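Local atomic coordinates of probable translation initiation factor eIF-2B subunit delta (Schizosaccharomyces pombe, PDB entry 5B04), a protein that serves as the delta subunit of eIF2B, the complex that catalyses exchange of GDP for GTP on the gamma subunit of the initiation factor eIF2. Residues D300-F305 with D399-M404; A345-G350 with K380-I385; A351-A356 with Y432-P437. All coordinates share one frame; numbering follows the deposited sequence.

Contact 1: residues D300-F305 with D399-M404; sequences DSRPEF and DQLVNM
Arg302 reaches across to the backbone turn of 399-404 and holds it mainly through the carbonyl of Leu401. Its NH2 donates to Leu401 O at 3.1 Å; the oxygen lies in the guanidinium plane, but the donor stands above the plane of that carbonyl and not on a lone pair. A weak second bond from NH1 to the same oxygen, 3.4 Å, makes the grip a fork. The chain bends at chi3 (60°), which turns the guanidinium toward the turn. Over one face of the group sits Asn403 O, near NH2 but at a poor angle for bonding, and over the other lies the CD1 methyl of Leu401. The charge has a firmer partner in Glu239 of the eIF2B beta subunit, which forms a salt bridge with NH1, so one guanidinium ties the turn to a neighbouring chain. Beside it, Pro303, which follows a cis peptide bond, sets its CB against Gln400 CB at 3.6 Å and Leu401 CD1 at 4.0 Å, the proline ring and the glutamine side chain crossing at about a right angle. Each segment also supplies its own bonds. Ser301 OG gives its proton to Arg302 O in the carbonyl plane, on a lone pair, at 3.1 Å. Asp300 OD1 takes Ser301 N at 2.7 Å and also Gly307 N, while OD2 is met by Tyr323 OH; both carboxylate oxygens are thus occupied. In the other segment Val402 N bonds to Asp399 O at 3.2 Å, and Asp399 OD1 receives Trp419 NE1. The segment 300-305 is the loop between strand 294-300 and helix 306-316, a beta-alpha connection of the Rossmann-like domain, here braced against a turn that leads toward strand 425-435.

Contact 2: residues A345-G350 with K380-I385; sequences AMLSNG and KFTERI
Ala345 comes up to the carbonyl of Lys380, its CA making a C-H...O contact with Lys380 O at 3.3 Å. Met346 follows as the single bridged residue: its N donates to Lys380 O and its O accepts from Thr382 N, both weak bonds of 3.3 Å, the pattern of a parallel pairing with Phe381. Its CB also lies obliquely to the Phe381 ring, 3.9 Å from CD1, and Val455 of helix 455-461 touches both side chains. Leu347 runs alongside Thr382, pointing the same way, with CD2 3.7 Å from Thr382 CG2. Thr382 puts its OG1 anti to its own backbone N (chi1 -172°), where it accepts from Arg384 N at 3.3 Å and closes an ST turn. At Ser348 the backbone N makes a weak but nearly straight bond to Arg384 O, 172° at the hydrogen, and CB packs against Ile385 CG1 at 3.6 Å. Asn349 adds its CB against Ile385 CG2 at 3.8 Å. Ile385 thus spreads both branches under the two turn residues, and Leu371 of the eIF2B beta subunit also packs on it; an alanine here would probably open a gap beneath Ser348 and Asn349 and take away much of the surface on which that leucine packs. Gly350 ends the turn, its N bonding to Leu347 O. The type I turn from Leu347 to Gly350 belongs to the connection of a beta hairpin, strands 345-346 and 352-355, whose outer strand is met by the loop 380-385 in a short parallel bridge.

Contact 3: residues A351-A356 with Y432-P437; sequences ALYSRA and YDVTPP. With PO4 (phosphate ion), chain P.
The rings of Tyr353 and Tyr432 lie near parallel but slid well apart, centroids 5.1 Å from each other and planes at 23°, so they barely overlap. Tyr353 CE2 stands over one face of the Tyr432 ring, and Tyr353 CZ comes within 3.4 Å of Tyr432 CB. At the edge of the Tyr432 ring are Ser354 O and a phosphate ion, probably from the crystallisation liquor; Tyr432 OH donates to phosphate O2 at 2.9 Å, and Arg163 also bonds this hydroxyl. The edge of the Tyr353 ring meets Val434 CG2, 3.7 Å from CD1. With CG anti to its backbone N (chi1 -177°), Tyr353 swings its hydroxyl to Tyr392 O, a hydrogen bond beyond the two strands. The strands run antiparallel, 149° between their directions. Leu352 and Thr435 form a hydrogen-bonded pair, Leu352 N to Thr435 O at 2.8 Å and Thr435 N to Leu352 O at 2.7 Å; further along, Ser354 N bonds to Asp433 O at 3.1 Å. Ala351 CB continues the packing against Pro437 CD, 3.9 Å away. Strand 352-355 lies between 345-346 and 425-435 in the small antiparallel sheet. Helix 358-367 covers the side carrying Leu352 and Thr435, where its Ser359 bonds Asp433 OD2, while Gln386 touches Tyr353 and Val434 on the other.

How the contacts relate
Along the chain the segments come as 300-305, 345-350, 351-356, 380-385, 399-404 and 432-437. Contact 2 is nested within the loop closed by contact 1, whereas contact 3 crosses both. Contacts 2 and 3 have centres about 10 Å apart and share the antiparallel sheet, where Ala345 O probably bonds Tyr353 N at 2.9 Å. Contact 1 lies about 20 Å from contact 3 and 29 Å from contact 2, centre to centre, and meets contact 3 through a long, weak ion pair of Glu304 and Arg355. Contact 3 pairs two strands of this sheet, contact 2 sets the loop after strand 372-375 against its edge strand 345-346, and contact 1 braces the loop after strand 294-300 against the connection between strands 395-396 and 425-435; all three touch the eIF2B beta subunit.

Contact 1: residues D300-F305 with D399-M404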
# COMPACT_ATOMS: atom_id res chain seq x y z
N ASP G 300 21.13 17.08 5.26
CA ASP G 300 20.32 18.23 5.62
C ASP G 300 19.01 18.25 4.84
O ASP G 300 18.80 17.42 3.95
CB ASP G 300 21.10 19.52 5.36
CG ASP G 300 20.73 20.63 6.33
OD1 ASP G 300 19.66 20.53 6.97
OD2 ASP G 300 21.51 21.59 6.46
N SER G 301 18.13 19.18 5.17
CA SER G 301 16.84 19.31 4.49
C SER G 301 16.26 20.71 4.60
O SER G 301 16.65 21.49 5.47
CB SER G 301 15.85 18.28 5.04
OG SER G 301 14.59 18.40 4.39
N ARG G 302 15.33 21.02 3.71
CA ARG G 302 14.57 22.27 3.77
C ARG G 302 13.44 22.14 4.79
O ARG G 302 13.10 21.02 5.19
CB ARG G 302 14.02 22.62 2.38
CG ARG G 302 15.05 23.20 1.43
CD ARG G 302 14.38 24.10 0.42
NE ARG G 302 13.68 25.21 1.07
CZ ARG G 302 12.60 25.81 0.57
NH1 ARG G 302 12.09 25.40 -0.58
NH2 ARG G 302 12.04 26.81 1.23
N PRO G 303 12.83 23.26 5.22
CA PRO G 303 13.07 24.67 4.89
C PRO G 303 14.30 25.27 5.57
O PRO G 303 15.15 25.83 4.87
CB PRO G 303 11.79 25.37 5.37
CG PRO G 303 11.28 24.50 6.46
CD PRO G 303 11.65 23.10 6.09
N GLU G 304 14.39 25.18 6.89
CA GLU G 304 15.59 25.62 7.58
C GLU G 304 16.60 24.48 7.59
O GLU G 304 16.23 23.31 7.59
CB GLU G 304 15.29 26.09 9.01
CG GLU G 304 14.94 24.98 9.99
CD GLU G 304 13.56 24.41 9.76
OE1 GLU G 304 12.69 25.15 9.25
OE2 GLU G 304 13.34 23.23 10.10
N PHE G 305 17.88 24.83 7.58
CA PHE G 305 18.93 23.84 7.38
C PHE G 305 19.73 23.59 8.66
O PHE G 305 20.80 24.16 8.85
CB PHE G 305 19.86 24.28 6.25
CG PHE G 305 19.14 24.61 4.96
CD1 PHE G 305 18.58 25.86 4.76
CD2 PHE G 305 19.04 23.66 3.96
CE1 PHE G 305 17.92 26.16 3.59
CE2 PHE G 305 18.38 23.96 2.77
CZ PHE G 305 17.82 25.21 2.59
N ASP G 399 5.11 29.56 5.04
CA ASP G 399 5.91 30.62 4.44
C ASP G 399 7.40 30.27 4.43
O ASP G 399 8.17 30.85 3.67
CB ASP G 399 5.69 31.94 5.19
CG ASP G 399 4.23 32.35 5.20
OD1 ASP G 399 3.50 32.02 4.24
OD2 ASP G 399 3.81 33.01 6.18
N GLN G 400 7.79 29.32 5.28
CA GLN G 400 9.16 28.84 5.32
C GLN G 400 9.57 28.19 4.00
O GLN G 400 10.75 28.19 3.63
CB GLN G 400 9.35 27.84 6.47
CG GLN G 400 9.83 28.46 7.77
CD GLN G 400 11.26 28.94 7.69
OE1 GLN G 400 12.20 28.15 7.84
NE2 GLN G 400 11.45 30.23 7.46
N LEU G 401 8.59 27.65 3.29
CA LEU G 401 8.82 26.94 2.04
C LEU G 401 8.93 27.89 0.84
O LEU G 401 9.38 27.49 -0.23
CB LEU G 401 7.71 25.92 1.80
CG LEU G 401 8.13 24.46 1.57
CD1 LEU G 401 9.18 24.03 2.59
CD2 LEU G 401 6.92 23.56 1.63
N VAL G 402 8.57 29.14 1.02
CA VAL G 402 8.75 30.14 -0.02
C VAL G 402 10.19 30.44 -0.37
O VAL G 402 10.50 30.69 -1.51
CB VAL G 402 8.05 31.45 0.36
CG1 VAL G 402 8.26 32.50 -0.71
CG2 VAL G 402 6.58 31.19 0.54
N ASN G 403 11.07 30.49 0.60
CA ASN G 403 12.40 30.98 0.33
C ASN G 403 13.01 30.10 -0.71
O ASN G 403 13.01 28.90 -0.58
CB ASN G 403 13.21 30.93 1.63
CG ASN G 403 14.72 30.92 1.40
OD1 ASN G 403 15.40 31.88 1.72
ND2 ASN G 403 15.22 29.83 0.86
N MET G 404 13.61 30.72 -1.70
CA MET G 404 14.36 29.97 -2.67
C MET G 404 15.53 29.47 -1.89
O MET G 404 15.89 30.05 -0.88
CB MET G 404 14.77 30.85 -3.83
CG MET G 404 13.59 31.21 -4.73
SD MET G 404 12.62 29.82 -5.32
CE MET G 404 11.13 30.02 -4.38

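Contact 2: residues A345-G350 with K380-I385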
# COMPACT_ATOMS: atom_id res chain seq x y z
N ALA G 345 10.84 11.09 20.24
CA ALA G 345 10.10 10.13 21.05
C ALA G 345 10.15 8.75 20.40
O ALA G 345 10.25 8.63 19.18
CB ALA G 345 8.67 10.58 21.23
N MET G 346 10.06 7.71 21.23
CA MET G 346 10.00 6.34 20.73
C MET G 346 8.63 5.75 21.04
O MET G 346 8.25 5.63 22.20
CB MET G 346 11.11 5.49 21.34
CG MET G 346 11.41 4.22 20.57
SD MET G 346 12.39 4.51 19.08
CE MET G 346 13.84 5.28 19.79
N LEU G 347 7.89 5.39 20.00
CA LEU G 347 6.52 4.91 20.15
C LEU G 347 6.46 3.49 20.72
O LEU G 347 7.41 2.72 20.58
CB LEU G 347 5.79 4.98 18.81
CG LEU G 347 5.71 6.38 18.20
CD1 LEU G 347 5.16 6.32 16.79
CD2 LEU G 347 4.85 7.29 19.07
N SER G 348 5.34 3.16 21.35
CA SER G 348 5.20 1.90 22.07
C SER G 348 5.13 0.67 21.17
O SER G 348 5.27 -0.45 21.64
CB SER G 348 3.96 1.94 22.97
OG SER G 348 4.18 2.77 24.10
N ASN G 349 4.91 0.89 19.88
CA ASN G 349 4.90 -0.23 18.93
C ASN G 349 6.30 -0.48 18.39
O ASN G 349 6.50 -1.37 17.56
CB ASN G 349 3.93 0.03 17.78
CG ASN G 349 4.46 1.03 16.78
OD1 ASN G 349 4.89 2.12 17.15
ND2 ASN G 349 4.44 0.66 15.51
N GLY G 350 7.26 0.30 18.87
CA GLY G 350 8.65 0.14 18.47
C GLY G 350 9.08 1.12 17.40
O GLY G 350 10.23 1.12 16.97
N LYS G 380 11.66 9.73 27.17
CA LYS G 380 11.01 10.17 25.95
C LYS G 380 10.21 9.04 25.30
O LYS G 380 9.69 9.19 24.20
CB LYS G 380 12.04 10.73 24.96
CG LYS G 380 12.67 12.04 25.42
CD LYS G 380 13.48 12.70 24.33
CE LYS G 380 14.70 11.87 23.97
NZ LYS G 380 15.61 12.60 23.04
N PHE G 381 10.12 7.91 26.00
CA PHE G 381 9.26 6.82 25.57
C PHE G 381 7.81 7.23 25.84
O PHE G 381 7.54 7.97 26.79
CB PHE G 381 9.58 5.51 26.30
CG PHE G 381 10.90 4.89 25.91
CD1 PHE G 381 11.84 5.59 25.18
CD2 PHE G 381 11.19 3.59 26.29
CE1 PHE G 381 13.05 5.01 24.83
CE2 PHE G 381 12.40 3.00 25.95
CZ PHE G 381 13.33 3.72 25.22
N THR G 382 6.88 6.77 25.01
CA THR G 382 5.48 7.13 25.19
C THR G 382 4.56 5.93 25.02
O THR G 382 4.90 4.94 24.37
CB THR G 382 5.06 8.23 24.20
OG1 THR G 382 3.73 8.69 24.52
CG2 THR G 382 5.07 7.71 22.77
N GLU G 383 3.38 6.02 25.63
CA GLU G 383 2.37 4.98 25.51
C GLU G 383 1.65 5.08 24.17
O GLU G 383 0.95 4.16 23.75
CB GLU G 383 1.35 5.07 26.65
CG GLU G 383 1.93 4.77 28.03
CD GLU G 383 0.88 4.88 29.12
OE1 GLU G 383 0.29 5.97 29.27
OE2 GLU G 383 0.65 3.87 29.82
N ARG G 384 1.85 6.20 23.49
CA ARG G 384 1.15 6.49 22.24
C ARG G 384 1.61 5.60 21.10
O ARG G 384 2.80 5.32 20.95
CB ARG G 384 1.34 7.96 21.86
CG ARG G 384 0.44 8.44 20.73
CD ARG G 384 0.35 9.96 20.70
NE ARG G 384 1.53 10.57 20.09
CZ ARG G 384 1.82 11.87 20.17
NH1 ARG G 384 1.02 12.69 20.84
NH2 ARG G 384 2.90 12.35 19.58
N ILE G 385 0.66 5.14 20.30
CA ILE G 385 0.96 4.36 19.10
C ILE G 385 0.19 4.91 17.90
O ILE G 385 -1.04 4.87 17.88
CB ILE G 385 0.60 2.87 19.27
CG1 ILE G 385 1.48 2.23 20.35
CG2 ILE G 385 0.78 2.13 17.95
CD1 ILE G 385 1.25 0.75 20.52

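Contact 3: residues A351-A356 with Y432-P437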
# COMPACT_ATOMS: atom_id res chain seq x y z
N ALA G 351 8.15 1.97 16.97
CA ALA G 351 8.42 2.94 15.91
C ALA G 351 9.15 4.16 16.45
O ALA G 351 8.96 4.56 17.60
CB ALA G 351 7.14 3.35 15.22
N LEU G 352 9.98 4.76 15.60
CA LEU G 352 10.73 5.96 15.96
C LEU G 352 10.02 7.22 15.48
O LEU G 352 9.69 7.35 14.30
CB LEU G 352 12.15 5.90 15.39
CG LEU G 352 12.96 7.19 15.38
CD1 LEU G 352 13.19 7.70 16.80
CD2 LEU G 352 14.29 6.98 14.66
N TYR G 353 9.79 8.15 16.40
CA TYR G 353 9.12 9.41 16.08
C TYR G 353 10.11 10.57 16.15
O TYR G 353 10.35 11.13 17.21
CB TYR G 353 7.95 9.64 17.03
CG TYR G 353 7.13 10.88 16.74
CD1 TYR G 353 6.13 10.86 15.77
CD2 TYR G 353 7.34 12.06 17.45
CE1 TYR G 353 5.37 11.99 15.51
CE2 TYR G 353 6.59 13.19 17.19
CZ TYR G 353 5.61 13.15 16.22
OH TYR G 353 4.86 14.28 15.96
N SER G 354 10.69 10.92 15.00
CA SER G 354 11.68 11.98 14.94
C SER G 354 11.36 12.99 13.84
O SER G 354 10.21 13.11 13.42
CB SER G 354 13.08 11.40 14.72
OG SER G 354 14.06 12.42 14.71
N ARG G 355 12.38 13.72 13.39
CA ARG G 355 12.19 14.77 12.40
C ARG G 355 11.69 14.24 11.05
O ARG G 355 11.84 13.06 10.75
CB ARG G 355 13.50 15.55 12.20
CG ARG G 355 13.91 16.39 13.40
CD ARG G 355 12.80 17.35 13.81
NE ARG G 355 12.25 18.09 12.68
CZ ARG G 355 12.73 19.24 12.23
NH1 ARG G 355 13.77 19.81 12.82
NH2 ARG G 355 12.16 19.83 11.18
N ALA G 356 11.12 15.15 10.26
CA ALA G 356 10.31 14.81 9.09
C ALA G 356 10.95 13.86 8.06
O ALA G 356 10.24 13.11 7.39
CB ALA G 356 9.89 16.09 8.38
N TYR G 432 7.59 16.37 11.88
CA TYR G 432 7.93 15.05 12.39
C TYR G 432 7.57 13.90 11.45
O TYR G 432 7.03 14.11 10.36
CB TYR G 432 7.27 14.84 13.75
CG TYR G 432 7.76 15.83 14.78
CD1 TYR G 432 9.03 15.70 15.34
CD2 TYR G 432 6.98 16.90 15.17
CE1 TYR G 432 9.49 16.60 16.27
CE2 TYR G 432 7.43 17.81 16.11
CZ TYR G 432 8.69 17.65 16.65
OH TYR G 432 9.15 18.56 17.58
N ASP G 433 7.86 12.68 11.89
CA ASP G 433 7.91 11.53 11.01
C ASP G 433 7.92 10.22 11.79
O ASP G 433 8.73 10.04 12.70
CB ASP G 433 9.15 11.63 10.13
CG ASP G 433 9.11 10.71 8.94
OD1 ASP G 433 8.01 10.22 8.59
OD2 ASP G 433 10.18 10.50 8.33
N VAL G 434 7.02 9.31 11.43
CA VAL G 434 6.94 8.02 12.11
C VAL G 434 7.69 6.94 11.34
O VAL G 434 7.26 6.51 10.27
CB VAL G 434 5.48 7.57 12.32
CG1 VAL G 434 5.44 6.19 12.96
CG2 VAL G 434 4.73 8.59 13.16
N THR G 435 8.82 6.50 11.88
CA THR G 435 9.63 5.47 11.25
C THR G 435 9.26 4.09 11.81
O THR G 435 9.47 3.83 12.99
CB THR G 435 11.13 5.71 11.46
OG1 THR G 435 11.43 7.10 11.23
CG2 THR G 435 11.95 4.85 10.51
N PRO G 436 8.72 3.22 10.95
CA PRO G 436 8.27 1.87 11.33
C PRO G 436 9.36 1.04 12.01
O PRO G 436 10.54 1.19 11.67
CB PRO G 436 7.87 1.24 9.98
CG PRO G 436 8.51 2.09 8.94
CD PRO G 436 8.54 3.47 9.51
N PRO G 437 8.97 0.19 12.96
CA PRO G 437 9.88 -0.63 13.78
C PRO G 437 10.81 -1.52 12.95
O PRO G 437 11.96 -1.71 13.33
CB PRO G 437 8.93 -1.49 14.61
CG PRO G 437 7.67 -0.70 14.67
CD PRO G 437 7.57 -0.02 13.35
P PO4 P . 12.89 17.42 18.31
O1 PO4 P . 12.96 16.18 17.44
O2 PO4 P . 11.52 17.53 18.92
O3 PO4 P . 13.92 17.32 19.40
O4 PO4 P . 13.17 18.64 17.46